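Local coordinates for FixG-related protein (PDB 2R39), which is of unknown function but is the C-terminal immunoglobulin-like domain of a FixG-related membrane protein that probably binds 4Fe-4S clusters and takes part in electron transport, at residues G29-V39 with V74-P85; L88-F97 with E109-L118. One frame throughout, in Å; residues are numbered along the deposited sequence.

Contact 1: residues G29-V39 with V74-P85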
loop_
_atom_site.group_PDB
_atom_site.type_symbol
_atom_site.label_atom_id
_atom_site.label_comp_id
_atom_site.label_asym_id
_atom_site.label_seq_id
_atom_site.Cartn_x
_atom_site.Cartn_y
_atom_site.Cartn_z
ATOM N N GLY A 29 -17.712 9.505 -1.913
ATOM C CA GLY A 29 -17.576 10.611 -2.869
ATOM C C GLY A 29 -16.114 10.851 -3.237
ATOM O O GLY A 29 -15.748 11.908 -3.749
ATOM N N GLU A 30 -15.279 9.856 -2.958
ATOM C CA GLU A 30 -13.857 9.904 -3.253
ATOM C C GLU A 30 -13.607 9.215 -4.572
ATOM O O GLU A 30 -14.368 8.334 -4.960
ATOM C CB GLU A 30 -13.088 9.144 -2.189
ATOM C CG GLU A 30 -13.080 9.809 -0.845
ATOM C CD GLU A 30 -12.592 8.901 0.238
ATOM O OE1 GLU A 30 -12.656 7.657 0.068
ATOM O OE2 GLU A 30 -12.145 9.438 1.273
ATOM N N VAL A 31 -12.519 9.576 -5.242
ATOM C CA VAL A 31 -12.036 8.743 -6.328
ATOM C C VAL A 31 -11.171 7.616 -5.738
ATOM O O VAL A 31 -10.381 7.838 -4.820
ATOM C CB VAL A 31 -11.360 9.569 -7.493
ATOM C CG1 VAL A 31 -10.166 10.365 -7.012
ATOM C CG2 VAL A 31 -10.992 8.665 -8.667
ATOM N N GLU A 32 -11.344 6.411 -6.262
ATOM C CA GLU A 32 -10.671 5.239 -5.739
ATOM C C GLU A 32 -9.600 4.743 -6.701
ATOM O O GLU A 32 -9.736 4.930 -7.914
ATOM C CB GLU A 32 -11.714 4.147 -5.526
ATOM C CG GLU A 32 -11.262 3.050 -4.609
ATOM C CD GLU A 32 -12.400 2.194 -4.147
ATOM O OE1 GLU A 32 -13.079 1.613 -5.021
ATOM O OE2 GLU A 32 -12.595 2.102 -2.906
ATOM N N ASN A 33 -8.530 4.153 -6.158
ATOM C CA ASN A 33 -7.580 3.345 -6.937
ATOM C C ASN A 33 -7.381 2.041 -6.204
ATOM O O ASN A 33 -7.287 2.052 -4.979
ATOM C CB ASN A 33 -6.191 4.011 -7.037
ATOM C CG ASN A 33 -6.070 5.010 -8.179
ATOM O OD1 ASN A 33 -4.959 5.360 -8.585
ATOM N ND2 ASN A 33 -7.192 5.502 -8.668
ATOM N N THR A 34 -7.280 0.932 -6.931
ATOM C CA THR A 34 -7.035 -0.377 -6.311
ATOM C C THR A 34 -5.606 -0.887 -6.527
ATOM O O THR A 34 -4.972 -0.618 -7.561
ATOM C CB THR A 34 -8.021 -1.458 -6.792
ATOM O OG1 THR A 34 -7.923 -1.595 -8.214
ATOM C CG2 THR A 34 -9.457 -1.114 -6.396
ATOM N N TYR A 35 -5.130 -1.640 -5.534
ATOM C CA TYR A 35 -3.764 -2.146 -5.456
ATOM C C TYR A 35 -3.750 -3.552 -4.871
ATOM O O TYR A 35 -4.666 -3.934 -4.135
ATOM C CB TYR A 35 -2.913 -1.259 -4.533
ATOM C CG TYR A 35 -2.945 0.214 -4.873
ATOM C CD1 TYR A 35 -2.000 0.771 -5.727
ATOM C CD2 TYR A 35 -3.934 1.051 -4.341
ATOM C CE1 TYR A 35 -2.031 2.145 -6.045
ATOM C CE2 TYR A 35 -3.977 2.410 -4.659
ATOM C CZ TYR A 35 -3.027 2.948 -5.508
ATOM O OH TYR A 35 -3.065 4.291 -5.805
ATOM N N THR A 36 -2.695 -4.303 -5.172
ATOM C CA THR A 36 -2.382 -5.513 -4.411
ATOM C C THR A 36 -0.957 -5.435 -3.875
ATOM O O THR A 36 0.003 -5.263 -4.638
ATOM C CB THR A 36 -2.582 -6.780 -5.256
ATOM O OG1 THR A 36 -3.918 -6.785 -5.768
ATOM C CG2 THR A 36 -2.366 -8.037 -4.413
ATOM N N LEU A 37 -0.830 -5.524 -2.555
ATOM C CA LEU A 37 0.480 -5.614 -1.918
ATOM C C LEU A 37 0.883 -7.083 -1.763
ATOM O O LEU A 37 0.080 -7.893 -1.338
ATOM C CB LEU A 37 0.478 -4.923 -0.545
ATOM C CG LEU A 37 -0.064 -3.496 -0.389
ATOM C CD1 LEU A 37 0.238 -2.943 1.023
ATOM C CD2 LEU A 37 0.460 -2.557 -1.428
ATOM N N LYS A 38 2.119 -7.413 -2.122
ATOM C CA LYS A 38 2.691 -8.732 -1.837
ATOM C C LYS A 38 3.763 -8.570 -0.770
ATOM O O LYS A 38 4.708 -7.806 -0.945
ATOM C CB LYS A 38 3.296 -9.340 -3.105
ATOM C CG LYS A 38 3.982 -10.697 -2.898
ATOM C CD LYS A 38 4.573 -11.252 -4.203
ATOM C CE LYS A 38 3.482 -11.706 -5.173
ATOM N NZ LYS A 38 4.007 -12.322 -6.446
ATOM N N VAL A 39 3.605 -9.277 0.342
ATOM C CA VAL A 39 4.507 -9.132 1.471
ATOM C C VAL A 39 5.125 -10.482 1.817
ATOM O O VAL A 39 4.434 -11.490 1.875
ATOM C CB VAL A 39 3.764 -8.554 2.713
ATOM C CG1 VAL A 39 4.624 -8.648 3.963
ATOM C CG2 VAL A 39 3.314 -7.108 2.471
ATOM N N VAL A 74 4.201 -15.883 2.347
ATOM C CA VAL A 74 3.931 -14.855 1.347
ATOM C C VAL A 74 2.446 -14.496 1.431
ATOM O O VAL A 74 1.585 -15.367 1.285
ATOM C CB VAL A 74 4.297 -15.335 -0.084
ATOM C CG1 VAL A 74 3.988 -14.268 -1.115
ATOM C CG2 VAL A 74 5.754 -15.716 -0.160
ATOM N N LEU A 75 2.162 -13.221 1.698
ATOM C CA LEU A 75 0.789 -12.730 1.779
ATOM C C LEU A 75 0.415 -11.865 0.573
ATOM O O LEU A 75 1.226 -11.097 0.059
ATOM C CB LEU A 75 0.569 -11.926 3.069
ATOM C CG LEU A 75 0.578 -12.615 4.435
ATOM C CD1 LEU A 75 0.408 -11.565 5.537
ATOM C CD2 LEU A 75 -0.520 -13.651 4.534
ATOM N N ASN A 76 -0.836 -11.983 0.156
ATOM C CA ASN A 76 -1.355 -11.243 -0.974
ATOM C C ASN A 76 -2.484 -10.344 -0.496
ATOM O O ASN A 76 -3.511 -10.840 -0.015
ATOM C CB ASN A 76 -1.861 -12.216 -2.028
ATOM C CG ASN A 76 -2.058 -11.562 -3.361
ATOM O OD1 ASN A 76 -3.185 -11.457 -3.859
ATOM N ND2 ASN A 76 -0.962 -11.117 -3.963
ATOM N N LEU A 77 -2.293 -9.031 -0.616
ATOM C CA LEU A 77 -3.173 -8.079 0.053
ATOM C C LEU A 77 -3.842 -7.065 -0.870
ATOM O O LEU A 77 -3.291 -5.978 -1.117
ATOM C CB LEU A 77 -2.428 -7.363 1.192
ATOM C CG LEU A 77 -1.635 -8.214 2.191
ATOM C CD1 LEU A 77 -0.800 -7.358 3.107
ATOM C CD2 LEU A 77 -2.552 -9.151 3.006
ATOM N N PRO A 78 -5.041 -7.410 -1.378
ATOM C CA PRO A 78 -5.863 -6.495 -2.153
ATOM C C PRO A 78 -6.358 -5.342 -1.278
ATOM O O PRO A 78 -6.742 -5.552 -0.126
ATOM C CB PRO A 78 -7.042 -7.372 -2.597
ATOM C CG PRO A 78 -7.104 -8.447 -1.605
ATOM C CD PRO A 78 -5.697 -8.723 -1.216
HETATM N N MSE A 79 -6.347 -4.133 -1.823
HETATM C CA MSE A 79 -6.766 -2.960 -1.065
HETATM C C MSE A 79 -7.132 -1.834 -2.016
HETATM O O MSE A 79 -6.928 -1.936 -3.227
HETATM C CB MSE A 79 -5.620 -2.488 -0.169
HETATM C CG MSE A 79 -4.379 -2.048 -0.969
HETATM SE SE MSE A 79 -3.138 -1.126 0.163
HETATM C CE MSE A 79 -4.217 0.452 0.595
ATOM N N SER A 80 -7.668 -0.753 -1.462
ATOM C CA SER A 80 -7.861 0.459 -2.239
ATOM C C SER A 80 -7.568 1.734 -1.427
ATOM O O SER A 80 -7.509 1.708 -0.172
ATOM C CB SER A 80 -9.250 0.472 -2.882
ATOM O OG SER A 80 -10.249 0.799 -1.956
ATOM N N LEU A 81 -7.338 2.821 -2.164
ATOM C CA LEU A 81 -7.170 4.166 -1.614
ATOM C C LEU A 81 -8.265 5.046 -2.184
ATOM O O LEU A 81 -8.583 4.935 -3.374
ATOM C CB LEU A 81 -5.795 4.751 -2.010
ATOM C CG LEU A 81 -4.522 4.089 -1.434
ATOM C CD1 LEU A 81 -3.265 4.820 -1.946
ATOM C CD2 LEU A 81 -4.546 4.055 0.088
ATOM N N GLY A 82 -8.847 5.902 -1.343
ATOM C CA GLY A 82 -9.834 6.893 -1.784
ATOM C C GLY A 82 -9.304 8.290 -1.507
ATOM O O GLY A 82 -8.668 8.521 -0.479
ATOM N N ALA A 83 -9.527 9.229 -2.417
ATOM C CA ALA A 83 -9.111 10.599 -2.169
ATOM C C ALA A 83 -10.188 11.550 -2.623
ATOM O O ALA A 83 -10.844 11.299 -3.621
ATOM C CB ALA A 83 -7.784 10.904 -2.911
ATOM N N ASP A 84 -10.355 12.650 -1.902
ATOM C CA ASP A 84 -11.256 13.730 -2.333
ATOM C C ASP A 84 -10.570 14.419 -3.504
ATOM O O ASP A 84 -9.474 14.961 -3.318
ATOM C CB ASP A 84 -11.445 14.706 -1.169
ATOM C CG ASP A 84 -12.305 15.912 -1.513
ATOM O OD1 ASP A 84 -12.667 16.131 -2.692
ATOM O OD2 ASP A 84 -12.613 16.659 -0.564
ATOM N N PRO A 85 -11.185 14.382 -4.718
ATOM C CA PRO A 85 -10.512 14.947 -5.908
ATOM C C PRO A 85 -10.249 16.453 -5.791
ATOM O O PRO A 85 -9.289 16.959 -6.380
ATOM C CB PRO A 85 -11.495 14.655 -7.052
ATOM C CG PRO A 85 -12.841 14.464 -6.380
ATOM C CD PRO A 85 -12.511 13.819 -5.053
#
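Y35 and L81 meet at about a right angle, and their packing illustrates how one face of a beta ladder becomes a hydrophobic core. The ring atom Y35 CE2 rests 3.7 Å from L81 CG, while the CA of S80 lies at the ring edge, near its plane. With CG placed anti to the carbonyl carbon (chi1 -53°), the Y35 ring is carried back along the strand toward N33, beside L81, and its hydroxyl bonds to R113 O. Farther along the same face, selenomethionine M79 holds CG between the backbone N and the carbonyl carbon (chi1 62°) and runs on extended to SE, 3.9 Å from L37 CG; the bend at chi3 only turns CE. The series ends where V39 CG2 packs against L77 CD1 at 4.2 Å.

N33 shares this face but is polar. Its ND2 donates to E32 O at 2.7 Å; that oxygen lies in the N33 amide plane, but ND2 comes to it from above the carbonyl plane, off the lone pairs. OD1 accepts from R17 and from the I115 backbone; the buried amide thus has partners at both ends and little freedom to flip.

The other face is more open. There the extended E32 chain reaches across to a weak bond from S80 OG to E32 OE2, 2.8 Å long, and T36 CG2 sits 3.4 Å from N76 ND2. E30 lays its carboxylate beside G82, where the missing side chain leaves room, and binds S60 and Y62 on the next strand.

Beneath these side chains, ten backbone hydrogen bonds join 31-39 to 74-83 in regular antiparallel register, the strand directions 159° apart. Two central strands paired in this way, one face inward and the other outward, are characteristic of an immunoglobulin-like beta sandwich.

Contact 2: residues L88-F97 with E109-L118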
loop_
_atom_site.group_PDB
_atom_site.type_symbol
_atom_site.label_atom_id
_atom_site.label_comp_id
_atom_site.label_asym_id
_atom_site.label_seq_id
_atom_site.Cartn_x
_atom_site.Cartn_y
_atom_site.Cartn_z
ATOM N N LEU A 88 -6.780 16.853 -4.449
ATOM C CA LEU A 88 -5.649 16.330 -5.235
ATOM C C LEU A 88 -4.963 17.515 -5.913
ATOM O O LEU A 88 -5.635 18.435 -6.371
ATOM C CB LEU A 88 -6.115 15.299 -6.281
ATOM C CG LEU A 88 -6.713 13.954 -5.787
ATOM C CD1 LEU A 88 -7.286 13.192 -6.976
ATOM C CD2 LEU A 88 -5.717 13.077 -5.078
ATOM N N ASN A 89 -3.626 17.487 -5.963
ATOM C CA ASN A 89 -2.844 18.567 -6.593
ATOM C C ASN A 89 -2.962 18.539 -8.119
ATOM O O ASN A 89 -2.978 19.589 -8.783
ATOM C CB ASN A 89 -1.363 18.458 -6.166
ATOM C CG ASN A 89 -1.150 18.799 -4.678
ATOM O OD1 ASN A 89 -2.000 19.425 -4.036
ATOM N ND2 ASN A 89 -0.010 18.392 -4.141
ATOM N N SER A 90 -3.057 17.320 -8.648
ATOM C CA SER A 90 -3.167 17.050 -10.084
ATOM C C SER A 90 -3.723 15.635 -10.274
ATOM O O SER A 90 -3.943 14.918 -9.306
ATOM C CB SER A 90 -1.793 17.120 -10.739
ATOM O OG SER A 90 -0.947 16.127 -10.184
ATOM N N ALA A 91 -3.940 15.243 -11.533
ATOM C CA ALA A 91 -4.553 13.955 -11.833
ATOM C C ALA A 91 -3.638 12.786 -11.490
ATOM O O ALA A 91 -4.114 11.675 -11.279
ATOM C CB ALA A 91 -4.966 13.885 -13.293
ATOM N N ILE A 92 -2.331 13.026 -11.489
ATOM C CA ILE A 92 -1.354 11.972 -11.151
ATOM C C ILE A 92 -0.532 12.347 -9.942
ATOM O O ILE A 92 0.262 13.304 -9.979
ATOM C CB ILE A 92 -0.379 11.653 -12.312
ATOM C CG1 ILE A 92 -1.158 11.276 -13.558
ATOM C CG2 ILE A 92 0.606 10.496 -11.890
ATOM C CD1 ILE A 92 -0.404 11.376 -14.793
ATOM N N THR A 93 -0.691 11.568 -8.875
ATOM C CA THR A 93 0.074 11.763 -7.668
ATOM C C THR A 93 1.072 10.612 -7.459
ATOM O O THR A 93 0.688 9.423 -7.489
ATOM C CB THR A 93 -0.871 11.882 -6.459
ATOM O OG1 THR A 93 -1.873 12.877 -6.733
ATOM C CG2 THR A 93 -0.121 12.283 -5.199
ATOM N N THR A 94 2.343 10.963 -7.227
ATOM C CA THR A 94 3.335 9.979 -6.778
ATOM C C THR A 94 3.118 9.636 -5.327
ATOM O O THR A 94 2.987 10.530 -4.482
ATOM C CB THR A 94 4.790 10.490 -6.967
ATOM O OG1 THR A 94 4.993 10.712 -8.352
ATOM C CG2 THR A 94 5.808 9.419 -6.519
ATOM N N ILE A 95 3.039 8.332 -5.038
ATOM C CA ILE A 95 2.849 7.861 -3.683
ATOM C C ILE A 95 3.891 6.784 -3.414
ATOM O O ILE A 95 4.517 6.284 -4.348
ATOM C CB ILE A 95 1.393 7.310 -3.453
ATOM C CG1 ILE A 95 1.089 6.152 -4.429
ATOM C CG2 ILE A 95 0.328 8.464 -3.639
ATOM C CD1 ILE A 95 -0.200 5.312 -4.116
ATOM N N GLN A 96 4.067 6.434 -2.145
ATOM C CA GLN A 96 4.886 5.299 -1.772
ATOM C C GLN A 96 4.101 4.521 -0.771
ATOM O O GLN A 96 3.554 5.109 0.176
ATOM C CB GLN A 96 6.115 5.752 -1.005
ATOM C CG GLN A 96 7.323 6.087 -1.806
ATOM C CD GLN A 96 8.442 6.435 -0.862
ATOM O OE1 GLN A 96 8.189 6.765 0.311
ATOM N NE2 GLN A 96 9.667 6.329 -1.331
ATOM N N PHE A 97 4.064 3.206 -0.960
ATOM C CA PHE A 97 3.621 2.303 0.076
ATOM C C PHE A 97 4.811 1.929 0.951
ATOM O O PHE A 97 5.955 1.751 0.461
ATOM C CB PHE A 97 2.992 1.075 -0.542
ATOM C CG PHE A 97 1.669 1.353 -1.208
ATOM C CD1 PHE A 97 0.511 1.463 -0.452
ATOM C CD2 PHE A 97 1.589 1.489 -2.592
ATOM C CE1 PHE A 97 -0.718 1.710 -1.059
ATOM C CE2 PHE A 97 0.365 1.736 -3.205
ATOM C CZ PHE A 97 -0.786 1.850 -2.433
ATOM N N GLU A 109 10.083 0.695 1.115
ATOM C CA GLU A 109 9.255 1.677 0.428
ATOM C C GLU A 109 9.118 1.215 -1.000
ATOM O O GLU A 109 10.110 0.840 -1.631
ATOM C CB GLU A 109 9.892 3.072 0.445
ATOM C CG GLU A 109 10.069 3.694 1.836
ATOM C CD GLU A 109 11.226 3.089 2.601
ATOM O OE1 GLU A 109 12.233 2.686 1.969
ATOM O OE2 GLU A 109 11.137 3.003 3.842
ATOM N N VAL A 110 7.895 1.246 -1.514
ATOM C CA VAL A 110 7.660 0.927 -2.922
ATOM C C VAL A 110 6.852 2.070 -3.523
ATOM O O VAL A 110 5.753 2.393 -3.044
ATOM C CB VAL A 110 6.910 -0.433 -3.091
ATOM C CG1 VAL A 110 6.770 -0.792 -4.574
ATOM C CG2 VAL A 110 7.659 -1.560 -2.361
ATOM N N GLU A 111 7.385 2.676 -4.571
ATOM C CA GLU A 111 6.719 3.794 -5.180
ATOM C C GLU A 111 5.588 3.312 -6.064
ATOM O O GLU A 111 5.721 2.297 -6.721
ATOM C CB GLU A 111 7.711 4.594 -6.004
ATOM C CG GLU A 111 7.126 5.881 -6.484
ATOM C CD GLU A 111 8.129 6.734 -7.199
ATOM O OE1 GLU A 111 9.101 7.203 -6.553
ATOM O OE2 GLU A 111 7.937 6.956 -8.401
ATOM N N SER A 112 4.483 4.063 -6.104
ATOM C CA SER A 112 3.372 3.729 -6.987
ATOM C C SER A 112 2.687 5.034 -7.402
ATOM O O SER A 112 3.275 6.104 -7.295
ATOM C CB SER A 112 2.403 2.782 -6.253
ATOM O OG SER A 112 1.337 2.372 -7.093
ATOM N N ARG A 113 1.438 4.958 -7.842
ATOM C CA ARG A 113 0.762 6.160 -8.342
ATOM C C ARG A 113 -0.661 6.214 -7.835
ATOM O O ARG A 113 -1.261 5.174 -7.657
ATOM C CB ARG A 113 0.724 6.138 -9.870
ATOM C CG ARG A 113 2.103 6.180 -10.578
ATOM C CD ARG A 113 2.786 7.542 -10.460
ATOM N NE ARG A 113 4.061 7.561 -11.187
ATOM C CZ ARG A 113 5.239 7.304 -10.646
ATOM N NH1 ARG A 113 5.321 6.978 -9.358
ATOM N NH2 ARG A 113 6.320 7.315 -11.415
ATOM N N PHE A 114 -1.188 7.421 -7.593
ATOM C CA PHE A 114 -2.632 7.590 -7.423
ATOM C C PHE A 114 -3.085 8.470 -8.571
ATOM O O PHE A 114 -2.557 9.575 -8.759
ATOM C CB PHE A 114 -3.042 8.231 -6.080
ATOM C CG PHE A 114 -4.555 8.237 -5.869
ATOM C CD1 PHE A 114 -5.188 7.169 -5.238
ATOM C CD2 PHE A 114 -5.350 9.270 -6.381
ATOM C CE1 PHE A 114 -6.586 7.155 -5.081
ATOM C CE2 PHE A 114 -6.739 9.255 -6.224
ATOM C CZ PHE A 114 -7.349 8.201 -5.590
ATOM N N ILE A 115 -4.056 7.980 -9.332
ATOM C CA ILE A 115 -4.461 8.627 -10.577
ATOM C C ILE A 115 -5.975 8.816 -10.609
ATOM O O ILE A 115 -6.740 7.872 -10.358
ATOM C CB ILE A 115 -3.932 7.846 -11.820
ATOM C CG1 ILE A 115 -2.418 7.594 -11.685
ATOM C CG2 ILE A 115 -4.230 8.599 -13.152
ATOM C CD1 ILE A 115 -1.829 6.699 -12.781
ATOM N N LYS A 116 -6.384 10.055 -10.892
ATOM C CA LYS A 116 -7.787 10.430 -11.061
ATOM C C LYS A 116 -8.253 10.183 -12.492
ATOM O O LYS A 116 -7.442 9.998 -13.395
ATOM C CB LYS A 116 -7.978 11.902 -10.679
ATOM C CG LYS A 116 -9.446 12.396 -10.626
ATOM C CD LYS A 116 -9.509 13.803 -10.022
ATOM C CE LYS A 116 -8.207 14.615 -10.269
ATOM N NZ LYS A 116 -8.175 15.886 -9.467
ATOM N N LYS A 117 -9.571 10.177 -12.687
ATOM C CA LYS A 117 -10.171 9.936 -14.007
ATOM C C LYS A 117 -9.765 10.971 -15.044
ATOM O O LYS A 117 -9.548 10.633 -16.214
ATOM C CB LYS A 117 -11.691 9.877 -13.915
ATOM C CG LYS A 117 -12.316 9.295 -15.155
ATOM C CD LYS A 117 -13.775 8.967 -14.959
ATOM C CE LYS A 117 -14.317 8.259 -16.181
ATOM N NZ LYS A 117 -15.726 7.830 -15.965
ATOM N N LEU A 118 -9.667 12.232 -14.623
ATOM C CA LEU A 118 -9.345 13.324 -15.544
ATOM C C LEU A 118 -8.303 14.283 -14.972
ATOM O O LEU A 118 -7.524 14.874 -15.727
ATOM C CB LEU A 118 -10.609 14.097 -15.957
ATOM C CG LEU A 118 -11.749 13.414 -16.725
ATOM C CD1 LEU A 118 -12.910 14.390 -16.921
ATOM C CD2 LEU A 118 -11.294 12.866 -18.084
ATOM O OXT LEU A 118 -8.230 14.498 -13.757
HETATM O O HOH W 1 -3.778 12.397 -8.189
HETATM O O HOH W 2 10.347 6.495 -4.475
#
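The beta hairpin of strands 92-101 and 106-115 is represented here by its open end, where I92-F97 pairs antiparallel with E109-I115 and the flanking loops also meet. Bonds such as F114 N to T93 O, at 2.7 Å, build the ladder, and K116 N to A91 O extends it past the last strand pair. S112 O accepts twice: I95 N and R113 NH1 reach it from opposite faces of its carbonyl plane.

R113 also forms a salt bridge, NH1 to E111 OE2 at 2.8 Å. The carboxylate is met on its anti side, close to the guanidinium plane, and the bend at chi2 (-71°) turns the arginine chain back along the strand for this. T94 lies alongside R113, its OG1 over one guanidinium face toward the rim, and crosses E111, with CG2 3.6 Å from E111 CD. A water bridges E111 OE1 and Q96 NE2 on the same exposed face.

Toward the core, S112 CB approaches the F97 ring at its edge, 3.8 Å from CE2. I95 sets CG1 between the backbone N and the carbonyl carbon (chi1 58°), against the S112 carbonyl, leaving CG2 to face F114 CB at 4.2 Å. L88 crosses the F114 ring at about a right angle, while its CD1 slides past the K116 chain, 3.7 Å from CE.

The hairpin covers the opposing sheet through these inward residues: F97 packs edge-to-face on Y35 and touches M79, F114 reaches N33 and A83, and on its other side strand 92-101 pairs with 47-54.

Overall arrangement
From the N terminus, the chain runs through strand 11-17 to 31-41, then through 47-54, 60-62 and 66-69 before 74-83 returns to close contact 1 over a loop of 34 residues. Contact 2 opens just afterwards and closes over only 11, so the two stand in series, neither enclosing nor crossing the other. In this sandwich a distant pairing and a local hairpin serve different sheets: contact 1 holds the middle of one, contact 2 one edge of the other. Their centres are 12 Å apart, and side chains of the 29-39 strand, polar and aromatic, reach the 109-118 strand and tie the sheets together.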